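Local structure of diaminobutyrate-pyruvate transaminase and L-2,4-diaminobutyrate decarboxylase (2QMA) at residues M113-A118 against F327-S332; Y140-V145 against F375-V380; G161-G166 against C333-V338. The protein probably uses pyridoxal 5'-phosphate to decarboxylate L-2,4-diaminobutyrate, this chain being the C-terminal decarboxylase part of a longer protein that also carries an aminotransferase part. All coordinates share one frame; numbering follows the deposited sequence.

Interaction 1: M113-A118 against F327-S332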
HETATM    1  N   MSE A 113      12.084   1.937  16.275  1.00 16.93           N
HETATM    2  CA  MSE A 113      11.185   2.667  17.163  1.00 16.73           C
HETATM    3  C   MSE A 113      10.585   3.930  16.543  1.00 16.11           C
HETATM    4  O   MSE A 113       9.386   4.174  16.707  1.00 15.29           O
HETATM    5  CB  MSE A 113      11.895   3.009  18.471  1.00 16.38           C
HETATM    6  CG  MSE A 113      10.923   3.353  19.591  1.00 19.52           C
HETATM    7 SE   MSE A 113      10.015   1.757  20.172  0.70 20.94          SE
HETATM    8  CE  MSE A 113      11.520   0.944  21.161  1.00 18.43           C
ATOM      9  N   PRO A 114      11.407   4.759  15.872  1.00 16.03           N
ATOM     10  CA  PRO A 114      10.865   5.937  15.203  1.00 15.36           C
ATOM     11  C   PRO A 114       9.814   5.658  14.129  1.00 15.23           C
ATOM     12  O   PRO A 114       8.892   6.457  13.981  1.00 14.77           O
ATOM     13  CB  PRO A 114      12.106   6.611  14.584  1.00 15.28           C
ATOM     14  CG  PRO A 114      13.177   5.625  14.644  1.00 16.07           C
ATOM     15  CD  PRO A 114      12.890   4.749  15.810  1.00 16.49           C
ATOM     16  N   ALA A 115       9.960   4.547  13.408  1.00 14.77           N
ATOM     17  CA  ALA A 115       8.892   4.098  12.488  1.00 14.25           C
ATOM     18  C   ALA A 115       7.618   3.683  13.244  1.00 14.55           C
ATOM     19  O   ALA A 115       6.527   4.051  12.834  1.00 14.70           O
ATOM     20  CB  ALA A 115       9.377   3.011  11.604  1.00 14.87           C
ATOM     21  N   VAL A 116       7.753   2.958  14.357  1.00 14.11           N
ATOM     22  CA  VAL A 116       6.574   2.573  15.150  1.00 14.45           C
ATOM     23  C   VAL A 116       5.841   3.815  15.736  1.00 15.17           C
ATOM     24  O   VAL A 116       4.618   3.905  15.665  1.00 14.38           O
ATOM     25  CB  VAL A 116       6.936   1.499  16.203  1.00 14.52           C
ATOM     26  CG1 VAL A 116       5.702   1.093  17.075  1.00 14.76           C
ATOM     27  CG2 VAL A 116       7.508   0.284  15.528  1.00 13.41           C
ATOM     28  N   ALA A 117       6.579   4.773  16.289  1.00 15.13           N
ATOM     29  CA  ALA A 117       5.972   6.016  16.804  1.00 14.81           C
ATOM     30  C   ALA A 117       5.289   6.719  15.640  1.00 14.86           C
ATOM     31  O   ALA A 117       4.161   7.171  15.785  1.00 14.56           O
ATOM     32  CB  ALA A 117       7.022   6.936  17.422  1.00 14.49           C
ATOM     33  N   ALA A 118       5.971   6.819  14.492  1.00 15.11           N
ATOM     34  CA  ALA A 118       5.397   7.477  13.303  1.00 14.25           C
ATOM     35  C   ALA A 118       4.037   6.865  12.909  1.00 15.12           C
ATOM     36  O   ALA A 118       3.105   7.593  12.549  1.00 14.61           O
ATOM     37  CB  ALA A 118       6.394   7.445  12.111  1.00 13.89           C
ATOM     38  N   PHE A 327      16.325  -0.479   5.982  1.00 18.07           N
ATOM     39  CA  PHE A 327      16.141   0.796   6.725  1.00 17.92           C
ATOM     40  C   PHE A 327      15.254   0.653   7.985  1.00 16.88           C
ATOM     41  O   PHE A 327      15.015   1.634   8.710  1.00 17.17           O
ATOM     42  CB  PHE A 327      15.505   1.861   5.850  1.00 18.80           C
ATOM     43  CG  PHE A 327      16.399   2.427   4.745  1.00 20.28           C
ATOM     44  CD1 PHE A 327      17.036   3.670   4.895  1.00 23.15           C
ATOM     45  CD2 PHE A 327      16.497   1.769   3.509  1.00 22.38           C
ATOM     46  CE1 PHE A 327      17.798   4.230   3.841  1.00 19.36           C
ATOM     47  CE2 PHE A 327      17.250   2.296   2.479  1.00 18.26           C
ATOM     48  CZ  PHE A 327      17.895   3.542   2.633  1.00 20.56           C
ATOM     49  N   TYR A 328      14.760  -0.559   8.225  1.00 15.22           N
ATOM     50  CA  TYR A 328      13.983  -0.900   9.439  1.00 16.00           C
ATOM     51  C   TYR A 328      12.630  -0.211   9.637  1.00 15.36           C
ATOM     52  O   TYR A 328      12.078  -0.223  10.744  1.00 14.64           O
ATOM     53  CB  TYR A 328      14.843  -0.621  10.670  1.00 15.64           C
ATOM     54  CG  TYR A 328      16.197  -1.280  10.602  1.00 17.50           C
ATOM     55  CD1 TYR A 328      16.318  -2.676  10.656  1.00 17.69           C
ATOM     56  CD2 TYR A 328      17.364  -0.507  10.587  1.00 19.50           C
ATOM     57  CE1 TYR A 328      17.572  -3.299  10.646  1.00 17.85           C
ATOM     58  CE2 TYR A 328      18.653  -1.136  10.592  1.00 18.94           C
ATOM     59  CZ  TYR A 328      18.725  -2.532  10.604  1.00 18.59           C
ATOM     60  OH  TYR A 328      19.948  -3.155  10.589  1.00 20.54           O
ATOM     61  N   GLN A 329      12.094   0.390   8.573  1.00 15.33           N
ATOM     62  CA  GLN A 329      10.779   1.005   8.649  1.00 14.72           C
ATOM     63  C   GLN A 329       9.686  -0.076   8.651  1.00 15.04           C
ATOM     64  O   GLN A 329       9.873  -1.141   8.063  1.00 14.92           O
ATOM     65  CB  GLN A 329      10.583   2.004   7.473  1.00 14.65           C
ATOM     66  CG  GLN A 329      11.730   3.047   7.416  1.00 16.44           C
ATOM     67  CD  GLN A 329      11.938   3.772   8.761  1.00 15.54           C
ATOM     68  OE1 GLN A 329      11.155   4.649   9.127  1.00 18.19           O
ATOM     69  NE2 GLN A 329      12.973   3.380   9.503  1.00 17.32           N
ATOM     70  N   THR A 330       8.540   0.211   9.267  1.00 14.27           N
ATOM     71  CA  THR A 330       7.399  -0.690   9.183  1.00 15.03           C
ATOM     72  C   THR A 330       6.826  -0.794   7.737  1.00 15.45           C
ATOM     73  O   THR A 330       6.818   0.187   6.956  1.00 14.91           O
ATOM     74  CB  THR A 330       6.261  -0.267  10.128  1.00 14.81           C
ATOM     75  OG1 THR A 330       5.981   1.106   9.917  1.00 14.15           O
ATOM     76  CG2 THR A 330       6.622  -0.476  11.642  1.00 16.28           C
ATOM     77  N   ILE A 331       6.351  -1.980   7.379  1.00 16.32           N
ATOM     78  CA  ILE A 331       5.611  -2.125   6.105  1.00 16.57           C
ATOM     79  C   ILE A 331       4.357  -1.247   6.099  1.00 16.83           C
ATOM     80  O   ILE A 331       3.682  -1.206   7.111  1.00 15.78           O
ATOM     81  CB  ILE A 331       5.233  -3.604   5.869  1.00 16.54           C
ATOM     82  CG1 ILE A 331       6.504  -4.466   5.781  1.00 18.85           C
ATOM     83  CG2 ILE A 331       4.316  -3.768   4.625  1.00 17.03           C
ATOM     84  CD1 ILE A 331       6.264  -5.881   6.325  1.00 21.46           C
ATOM     85  N   SER A 332       4.019  -0.505   5.021  1.00 15.32           N
ATOM     86  CA  SER A 332       4.799  -0.279   3.788  1.00 16.95           C
ATOM     87  C   SER A 332       5.647   0.969   3.891  1.00 16.73           C
ATOM     88  O   SER A 332       5.290   1.952   4.580  1.00 15.93           O
ATOM     89  CB  SER A 332       3.830  -0.055   2.619  1.00 15.87           C
ATOM     90  OG  SER A 332       2.762   0.812   3.051  1.00 19.12           O
TER

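Interaction 2: Y140-V145 against F375-V380. With EDO (1,2-ethanediol), chain C.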
ATOM      1  N   TYR A 140       4.314  18.029   1.947  1.00 13.32           N
ATOM      2  CA  TYR A 140       5.626  18.647   1.974  1.00 14.70           C
ATOM      3  C   TYR A 140       6.645  17.738   2.665  1.00 14.58           C
ATOM      4  O   TYR A 140       7.796  17.695   2.241  1.00 15.06           O
ATOM      5  CB  TYR A 140       5.550  19.995   2.667  1.00 15.87           C
ATOM      6  CG  TYR A 140       4.693  21.023   1.989  1.00 16.12           C
ATOM      7  CD1 TYR A 140       4.824  21.303   0.627  1.00 17.47           C
ATOM      8  CD2 TYR A 140       3.771  21.766   2.729  1.00 18.48           C
ATOM      9  CE1 TYR A 140       4.040  22.288   0.031  1.00 18.49           C
ATOM     10  CE2 TYR A 140       3.004  22.759   2.135  1.00 16.37           C
ATOM     11  CZ  TYR A 140       3.129  23.001   0.809  1.00 16.98           C
ATOM     12  OH  TYR A 140       2.340  23.985   0.244  1.00 17.88           O
ATOM     13  N   VAL A 141       6.213  17.007   3.704  1.00 14.35           N
ATOM     14  CA  VAL A 141       7.069  16.003   4.365  1.00 14.08           C
ATOM     15  C   VAL A 141       7.553  14.975   3.345  1.00 13.81           C
ATOM     16  O   VAL A 141       8.753  14.745   3.242  1.00 12.80           O
ATOM     17  CB  VAL A 141       6.377  15.305   5.560  1.00 14.18           C
ATOM     18  CG1 VAL A 141       7.161  14.072   6.062  1.00 15.06           C
ATOM     19  CG2 VAL A 141       6.147  16.350   6.738  1.00 14.12           C
ATOM     20  N   GLU A 142       6.613  14.364   2.610  1.00 13.75           N
ATOM     21  CA  GLU A 142       6.968  13.414   1.542  1.00 13.53           C
ATOM     22  C   GLU A 142       7.971  14.039   0.535  1.00 13.95           C
ATOM     23  O   GLU A 142       9.011  13.414   0.218  1.00 13.89           O
ATOM     24  CB  GLU A 142       5.737  12.866   0.798  1.00 13.20           C
ATOM     25  CG  GLU A 142       6.201  11.793  -0.191  1.00 16.57           C
ATOM     26  CD  GLU A 142       5.138  10.945  -0.819  1.00 22.35           C
ATOM     27  OE1 GLU A 142       4.220  10.461  -0.116  1.00 22.08           O
ATOM     28  OE2 GLU A 142       5.294  10.704  -2.041  1.00 27.46           O
ATOM     29  N   GLN A 143       7.681  15.245   0.017  1.00 13.70           N
ATOM     30  CA  GLN A 143       8.605  15.841  -0.949  1.00 14.75           C
ATOM     31  C   GLN A 143      10.017  16.095  -0.356  1.00 14.32           C
ATOM     32  O   GLN A 143      11.029  15.885  -1.014  1.00 14.87           O
ATOM     33  CB  GLN A 143       8.046  17.121  -1.562  1.00 14.15           C
ATOM     34  CG  GLN A 143       8.885  17.588  -2.781  1.00 16.86           C
ATOM     35  CD  GLN A 143       8.794  16.634  -3.995  1.00 19.07           C
ATOM     36  OE1 GLN A 143       7.709  16.311  -4.460  1.00 18.03           O
ATOM     37  NE2 GLN A 143       9.948  16.192  -4.500  1.00 17.34           N
ATOM     38  N   LYS A 144      10.059  16.554   0.879  1.00 13.81           N
ATOM     39  CA  LYS A 144      11.306  16.790   1.622  1.00 14.01           C
ATOM     40  C   LYS A 144      12.151  15.493   1.666  1.00 13.82           C
ATOM     41  O   LYS A 144      13.359  15.520   1.392  1.00 13.07           O
ATOM     42  CB  LYS A 144      10.958  17.258   3.055  1.00 13.62           C
ATOM     43  CG  LYS A 144      12.102  17.289   4.081  1.00 14.01           C
ATOM     44  CD  LYS A 144      13.325  18.110   3.647  1.00 15.93           C
ATOM     45  CE  LYS A 144      14.220  18.389   4.869  1.00 14.48           C
ATOM     46  NZ  LYS A 144      15.569  19.000   4.515  1.00 16.19           N
ATOM     47  N   VAL A 145      11.502  14.389   2.072  1.00 14.75           N
ATOM     48  CA  VAL A 145      12.179  13.086   2.211  1.00 14.84           C
ATOM     49  C   VAL A 145      12.643  12.626   0.824  1.00 15.83           C
ATOM     50  O   VAL A 145      13.773  12.112   0.666  1.00 15.50           O
ATOM     51  CB  VAL A 145      11.250  12.016   2.856  1.00 15.21           C
ATOM     52  CG1 VAL A 145      11.832  10.601   2.711  1.00 13.46           C
ATOM     53  CG2 VAL A 145      10.917  12.332   4.304  1.00 13.27           C
ATOM     54  N   PHE A 375       0.492   8.042   4.555  1.00 11.74           N
ATOM     55  CA  PHE A 375       1.598   8.947   4.871  1.00 11.67           C
ATOM     56  C   PHE A 375       2.827   8.150   5.382  1.00 12.13           C
ATOM     57  O   PHE A 375       3.373   8.431   6.458  1.00 11.47           O
ATOM     58  CB  PHE A 375       1.044   9.985   5.898  1.00 10.80           C
ATOM     59  CG  PHE A 375       2.014  11.114   6.272  1.00 11.58           C
ATOM     60  CD1 PHE A 375       3.178  11.371   5.541  1.00 12.46           C
ATOM     61  CD2 PHE A 375       1.708  11.943   7.353  1.00 13.80           C
ATOM     62  CE1 PHE A 375       4.045  12.422   5.900  1.00 10.25           C
ATOM     63  CE2 PHE A 375       2.573  13.002   7.720  1.00 12.18           C
ATOM     64  CZ  PHE A 375       3.737  13.230   6.982  1.00  9.36           C
ATOM     65  N   ASP A 376       3.277   7.168   4.610  1.00 11.38           N
ATOM     66  CA  ASP A 376       4.445   6.393   5.022  1.00 12.72           C
ATOM     67  C   ASP A 376       5.783   7.204   5.160  1.00 12.21           C
ATOM     68  O   ASP A 376       6.719   6.805   5.882  1.00 12.50           O
ATOM     69  CB  ASP A 376       4.659   5.201   4.067  1.00 13.87           C
ATOM     70  CG  ASP A 376       3.559   4.168   4.176  1.00 16.07           C
ATOM     71  OD1 ASP A 376       3.192   3.869   5.321  1.00 14.99           O
ATOM     72  OD2 ASP A 376       3.052   3.680   3.120  1.00 16.55           O
ATOM     73  N   ALA A 377       5.869   8.311   4.445  1.00 11.73           N
ATOM     74  CA  ALA A 377       7.119   9.083   4.381  1.00 11.58           C
ATOM     75  C   ALA A 377       7.422   9.649   5.772  1.00 11.76           C
ATOM     76  O   ALA A 377       8.572  10.022   6.058  1.00 11.98           O
ATOM     77  CB  ALA A 377       7.003  10.193   3.360  1.00 12.02           C
ATOM     78  N   LEU A 378       6.406   9.678   6.644  1.00 11.70           N
ATOM     79  CA  LEU A 378       6.594  10.244   8.011  1.00 11.80           C
ATOM     80  C   LEU A 378       7.598   9.385   8.757  1.00 13.30           C
ATOM     81  O   LEU A 378       8.456   9.909   9.464  1.00 14.71           O
ATOM     82  CB  LEU A 378       5.278  10.419   8.802  1.00 11.53           C
ATOM     83  CG  LEU A 378       5.422  11.015  10.238  1.00 11.19           C
ATOM     84  CD1 LEU A 378       5.883  12.475  10.214  1.00 10.53           C
ATOM     85  CD2 LEU A 378       4.121  10.902  11.107  1.00 10.47           C
ATOM     86  N   LYS A 379       7.540   8.068   8.527  1.00 13.47           N
ATOM     87  CA  LYS A 379       8.456   7.123   9.135  1.00 13.59           C
ATOM     88  C   LYS A 379       9.919   7.534   8.853  1.00 13.47           C
ATOM     89  O   LYS A 379      10.696   7.643   9.796  1.00 12.95           O
ATOM     90  CB  LYS A 379       8.224   5.707   8.609  1.00 13.69           C
ATOM     91  CG  LYS A 379       6.814   5.175   8.835  1.00 14.13           C
ATOM     92  CD  LYS A 379       6.591   3.953   7.919  1.00 13.03           C
ATOM     93  CE  LYS A 379       5.168   3.614   7.849  1.00 16.96           C
ATOM     94  NZ  LYS A 379       4.968   2.264   7.240  1.00 16.37           N
ATOM     95  N   VAL A 380      10.269   7.750   7.579  1.00 12.71           N
ATOM     96  CA  VAL A 380      11.651   8.082   7.231  1.00 13.42           C
ATOM     97  C   VAL A 380      11.973   9.484   7.780  1.00 13.89           C
ATOM     98  O   VAL A 380      13.094   9.731   8.262  1.00 15.27           O
ATOM     99  CB  VAL A 380      11.914   8.028   5.709  1.00 13.34           C
ATOM    100  CG1 VAL A 380      13.394   8.294   5.408  1.00 14.41           C
ATOM    101  CG2 VAL A 380      11.469   6.683   5.096  1.00 14.12           C
TER
HETATM  102  C1  EDO C 961      16.440  19.248   0.934  1.00 25.06           C
HETATM  103  O1  EDO C 961      15.378  19.843   1.724  1.00 24.73           O
HETATM  104  C2  EDO C 961      16.697  17.777   1.253  1.00 24.75           C
HETATM  105  O2  EDO C 961      16.974  17.586   2.640  1.00 24.89           O
HETATM  106  O   HOH W   1       4.076   9.151   2.209  1.00 19.94           O

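Interaction 3: G161-G166 against C333-V338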
ATOM      1  N   GLY A 161      10.978  11.723  -7.109  1.00 16.75           N
ATOM      2  CA  GLY A 161      10.582  10.410  -6.685  1.00 17.36           C
ATOM      3  C   GLY A 161       9.181  10.473  -6.117  1.00 18.77           C
ATOM      4  O   GLY A 161       8.593  11.561  -6.010  1.00 17.15           O
ATOM      5  N   ILE A 162       8.646   9.315  -5.758  1.00 19.03           N
ATOM      6  CA  ILE A 162       7.403   9.247  -5.003  1.00 21.38           C
ATOM      7  C   ILE A 162       7.416   7.995  -4.179  1.00 21.61           C
ATOM      8  O   ILE A 162       7.961   6.959  -4.596  1.00 24.03           O
ATOM      9  CB  ILE A 162       6.134   9.027  -5.836  1.00 22.64           C
ATOM     10  CG1 ILE A 162       6.431   8.795  -7.297  1.00 24.74           C
ATOM     11  CG2 ILE A 162       4.889   9.904  -5.305  1.00 23.91           C
ATOM     12  CD1 ILE A 162       6.829   7.354  -7.417  1.00 28.09           C
ATOM     13  N   PHE A 163       6.698   8.040  -3.071  1.00 20.84           N
ATOM     14  CA  PHE A 163       6.625   6.883  -2.210  1.00 20.00           C
ATOM     15  C   PHE A 163       5.625   5.903  -2.772  1.00 20.33           C
ATOM     16  O   PHE A 163       4.618   6.308  -3.332  1.00 21.06           O
ATOM     17  CB  PHE A 163       6.247   7.291  -0.785  1.00 19.54           C
ATOM     18  CG  PHE A 163       7.429   7.576   0.086  1.00 18.82           C
ATOM     19  CD1 PHE A 163       8.236   8.697  -0.147  1.00 16.97           C
ATOM     20  CD2 PHE A 163       7.755   6.690   1.135  1.00 17.17           C
ATOM     21  CE1 PHE A 163       9.346   8.959   0.693  1.00 18.94           C
ATOM     22  CE2 PHE A 163       8.845   6.949   2.005  1.00 20.86           C
ATOM     23  CZ  PHE A 163       9.648   8.071   1.770  1.00 19.43           C
ATOM     24  N   THR A 164       5.938   4.626  -2.641  1.00 20.20           N
ATOM     25  CA  THR A 164       5.126   3.540  -3.174  1.00 21.26           C
ATOM     26  C   THR A 164       4.856   2.530  -2.023  1.00 22.18           C
ATOM     27  O   THR A 164       5.387   2.668  -0.913  1.00 21.39           O
ATOM     28  CB  THR A 164       5.880   2.775  -4.291  1.00 20.86           C
ATOM     29  OG1 THR A 164       7.007   2.113  -3.697  1.00 21.83           O
ATOM     30  CG2 THR A 164       6.324   3.712  -5.415  1.00 20.83           C
ATOM     31  N   SER A 165       4.058   1.507  -2.293  1.00 22.99           N
ATOM     32  CA  SER A 165       3.846   0.430  -1.314  1.00 23.33           C
ATOM     33  C   SER A 165       5.058  -0.502  -1.067  1.00 23.97           C
ATOM     34  O   SER A 165       5.048  -1.305  -0.123  1.00 23.31           O
ATOM     35  CB  SER A 165       2.672  -0.405  -1.740  1.00 24.14           C
ATOM     36  OG  SER A 165       3.024  -1.073  -2.924  1.00 24.30           O
ATOM     37  N   GLY A 166       6.090  -0.412  -1.895  1.00 22.10           N
ATOM     38  CA  GLY A 166       7.309  -1.159  -1.629  1.00 23.24           C
ATOM     39  C   GLY A 166       7.934  -1.626  -2.924  1.00 22.92           C
ATOM     40  O   GLY A 166       7.541  -1.156  -3.989  1.00 22.47           O
ATOM     41  N   CYS A 333       6.775   0.967   3.188  1.00 16.63           N
ATOM     42  CA  CYS A 333       7.592   2.171   3.137  1.00 15.92           C
ATOM     43  C   CYS A 333       8.585   1.890   2.019  1.00 16.03           C
ATOM     44  O   CYS A 333       9.584   1.209   2.243  1.00 16.23           O
ATOM     45  CB  CYS A 333       8.288   2.416   4.475  1.00 15.57           C
ATOM     46  SG  CYS A 333       8.953   4.091   4.696  1.00 18.86           S
ATOM     47  N   GLY A 334       8.283   2.367   0.818  1.00 14.91           N
ATOM     48  CA  GLY A 334       9.248   2.248  -0.298  1.00 14.65           C
ATOM     49  C   GLY A 334       9.147   3.484  -1.176  1.00 14.27           C
ATOM     50  O   GLY A 334       8.240   4.281  -1.009  1.00 13.57           O
ATOM     51  N   ALA A 335      10.065   3.666  -2.111  1.00 13.66           N
ATOM     52  CA  ALA A 335       9.927   4.810  -3.065  1.00 12.33           C
ATOM     53  C   ALA A 335      10.538   4.395  -4.375  1.00 12.25           C
ATOM     54  O   ALA A 335      11.336   3.468  -4.429  1.00 12.35           O
ATOM     55  CB  ALA A 335      10.651   6.022  -2.563  1.00 13.46           C
ATOM     56  N   LEU A 336      10.181   5.128  -5.400  1.00 12.46           N
ATOM     57  CA  LEU A 336      10.812   5.014  -6.675  1.00 12.67           C
ATOM     58  C   LEU A 336      11.404   6.356  -7.004  1.00 12.95           C
ATOM     59  O   LEU A 336      10.679   7.365  -7.062  1.00 12.27           O
ATOM     60  CB  LEU A 336       9.783   4.668  -7.722  1.00 11.98           C
ATOM     61  CG  LEU A 336      10.465   4.503  -9.109  1.00 16.87           C
ATOM     62  CD1 LEU A 336      11.128   3.090  -9.226  1.00 16.09           C
ATOM     63  CD2 LEU A 336       9.477   4.795 -10.197  1.00 20.19           C
ATOM     64  N   LEU A 337      12.713   6.370  -7.270  1.00 12.12           N
ATOM     65  CA  LEU A 337      13.393   7.608  -7.660  1.00 12.73           C
ATOM     66  C   LEU A 337      13.667   7.569  -9.151  1.00 11.77           C
ATOM     67  O   LEU A 337      13.918   6.484  -9.744  1.00 11.63           O
ATOM     68  CB  LEU A 337      14.720   7.775  -6.907  1.00 11.43           C
ATOM     69  CG  LEU A 337      14.639   7.580  -5.376  1.00 13.17           C
ATOM     70  CD1 LEU A 337      16.054   7.721  -4.812  1.00 15.08           C
ATOM     71  CD2 LEU A 337      13.670   8.614  -4.722  1.00 13.48           C
ATOM     72  N   VAL A 338      13.606   8.738  -9.759  1.00 11.34           N
ATOM     73  CA  VAL A 338      13.980   8.873 -11.150  1.00 13.00           C
ATOM     74  C   VAL A 338      14.993  10.006 -11.346  1.00 13.46           C
ATOM     75  O   VAL A 338      14.941  11.033 -10.649  1.00 12.01           O
ATOM     76  CB  VAL A 338      12.739   9.068 -12.153  1.00 13.92           C
ATOM     77  CG1 VAL A 338      11.757   7.825 -12.092  1.00 13.07           C
ATOM     78  CG2 VAL A 338      12.050  10.418 -11.968  1.00 12.98           C
TER
HETATM   79  O   HOH W   2       5.551   3.812   1.355  1.00 29.37           O

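Interaction 1: M113-A118 against F327-S332
Gln329, whose amide lies against Ala115, donates from NE2 to the carbonyl O of Phe327 over 2.8 Å, nearly straight at 166°. The acceptor lies only 7° out of the Gln329 amide plane. Two features make this reach possible. CG stands anti to the carbonyl carbon, beside the backbone N, and the chain bends again at the next bond, curling the amide back over its own loop. OE1 is hydrogen-bonded to Thr383 OG1, so both ends of the amide have partners and its rotation is fixed. Held in this way, the amide meets the helix through OE1, which comes within 3.5 Å of Ala115 CB; Gln329 CD is 3.9 Å from the same methyl.

Ala115 is the residue of helix 113-125 that the loop covers most. Its CB points at the loop backbone and lies 3.7 Å from Thr330 N, an amide buried here for which the model offers no partner. The side chain of the same threonine divides its work. At a chi1 of 51°, OG1 sits between the backbone N and the carbonyl carbon and is hydrogen-bonded to Glu119 OE2, one residue beyond the helical segment. The methyl CG2 instead meets Val116 CG2 at 4.1 Å, the two side chains crossing at about a right angle. The next residue, Ile331, is hydrogen-bonded through its N to Asn126 OD1 of the second subunit, so the loop contacts both this helix and the dimer partner.

The loop follows Lys325, the predicted attachment point of the cofactor, which is not attached in this structure. It leads from strand 318-322 to strand 334-338 of the seven-stranded mixed sheet, an arrangement consistent with the fold type I large domain of pyridoxal-phosphate enzymes.

Interaction 2: Y140-V145 against F375-V380
Glu142 lies against Ala377 before turning to polar partners: its CA is 3.7 Å from Ala377 CB, and Glu142 CB and CG follow at 3.9 and 4.0 Å from the same methyl, so the aliphatic stem rests on the alanine. With CG anti to the backbone N (chi1 -175°) and the chain extended beyond it, the carboxylate is carried clear of the helix. There OE1 accepts from a water at 2.7 Å and forms a salt bridge with Lys373, while OE2 takes the backbone N-H of Phe163. The same water accepts from Ala377 N over 3.0 Å, joining the two segments through one solvent molecule.

Beside this polar link the contact is apolar. Val141 CG1 approaches the Phe375 ring at its edge, in the ring plane, 3.5 Å from CE1. One face of that ring is occupied by Leu378 CB, 3.6 Å above its centre. A turn further along, Val145 CG1 meets Val380 CG1 at 3.9 Å, and Val145 CG2 lies near the carbonyl O of Ala377.

Helix 136-152 thus lies against the start of helix 377-386, with Phe163 of strand 160-164 touching Val145, Ala377 and Val380, helix 113-125 packing on Leu378, and Val91 of the second subunit meeting Val141 and Phe375.

Interaction 3: G161-G166 against C333-V338
Phe163 and Cys333 are brought together by their first torsions: the ring swings to a chi1 of -91°, while SG stands anti to its backbone N (chi1 -164°). The sulfur lies in the ring plane at the edge, 3.9 Å from Phe163 CE2, a Cys sulfur-aromatic contact. Ala335 CB sits over one face of the same ring.

Phe163 and Ala335 belong to antiparallel strands, 160-164 and 334-338, whose axes approach to 4.1 Å. Ile162 and Leu336 form a hydrogen-bonded pair, with Ile162 N to Leu336 O at 3.1 Å and Leu336 N to Ile162 O at 3.0 Å; their side chains lie side by side. The Thr164-Gly334 pair keeps the antiparallel hydrogen-bonded pattern but is uneven. Thr164 N reaches Gly334 O at 2.8 Å from 50° out of the carbonyl plane, whereas the return bond from Gly334 N to Thr164 O is weak at 3.4 Å.

Beyond the strand end, Thr164 OG1 accepts from Gly166 N in an ST turn and is hydrogen-bonded to Ser170 OG, and Gly166 is the N-cap of helix 167-187. Gly166 CA and Gly334 CA approach to 4.1 Å, a closeness that rests on Gly334 having no side chain on that face; Gly166 is glycine because of its backbone angles.

The chemistry implies a register set by neutral backbone bonds and a strand pairing that weakens near the helix, where a water also accepts from Gly334 N.

Overall arrangement
All three contacts are buried, but their surroundings differ. Interaction 3 joins two strands of the central mixed sheet, reached by no other chain, and relies on backbone bonding. Interactions 1 and 2 lie toward the dimer partner and are mainly side-chain contacts, a helix against a loop and a helix against a helix start. Interaction 1 runs directly into interaction 3, since Ser332 is followed by Cys333. Lys379 ties interaction 2 to interaction 1: its NZ is probably hydrogen-bonded to Thr330 O and Ser332 O. Phe163 carries apolar packing from the sheet into interaction 2. Interactions 1 and 3 meet through neutral groups, though charged Glu119, Lys379 and Glu142 bond to them; in interaction 2 a carboxylate takes part.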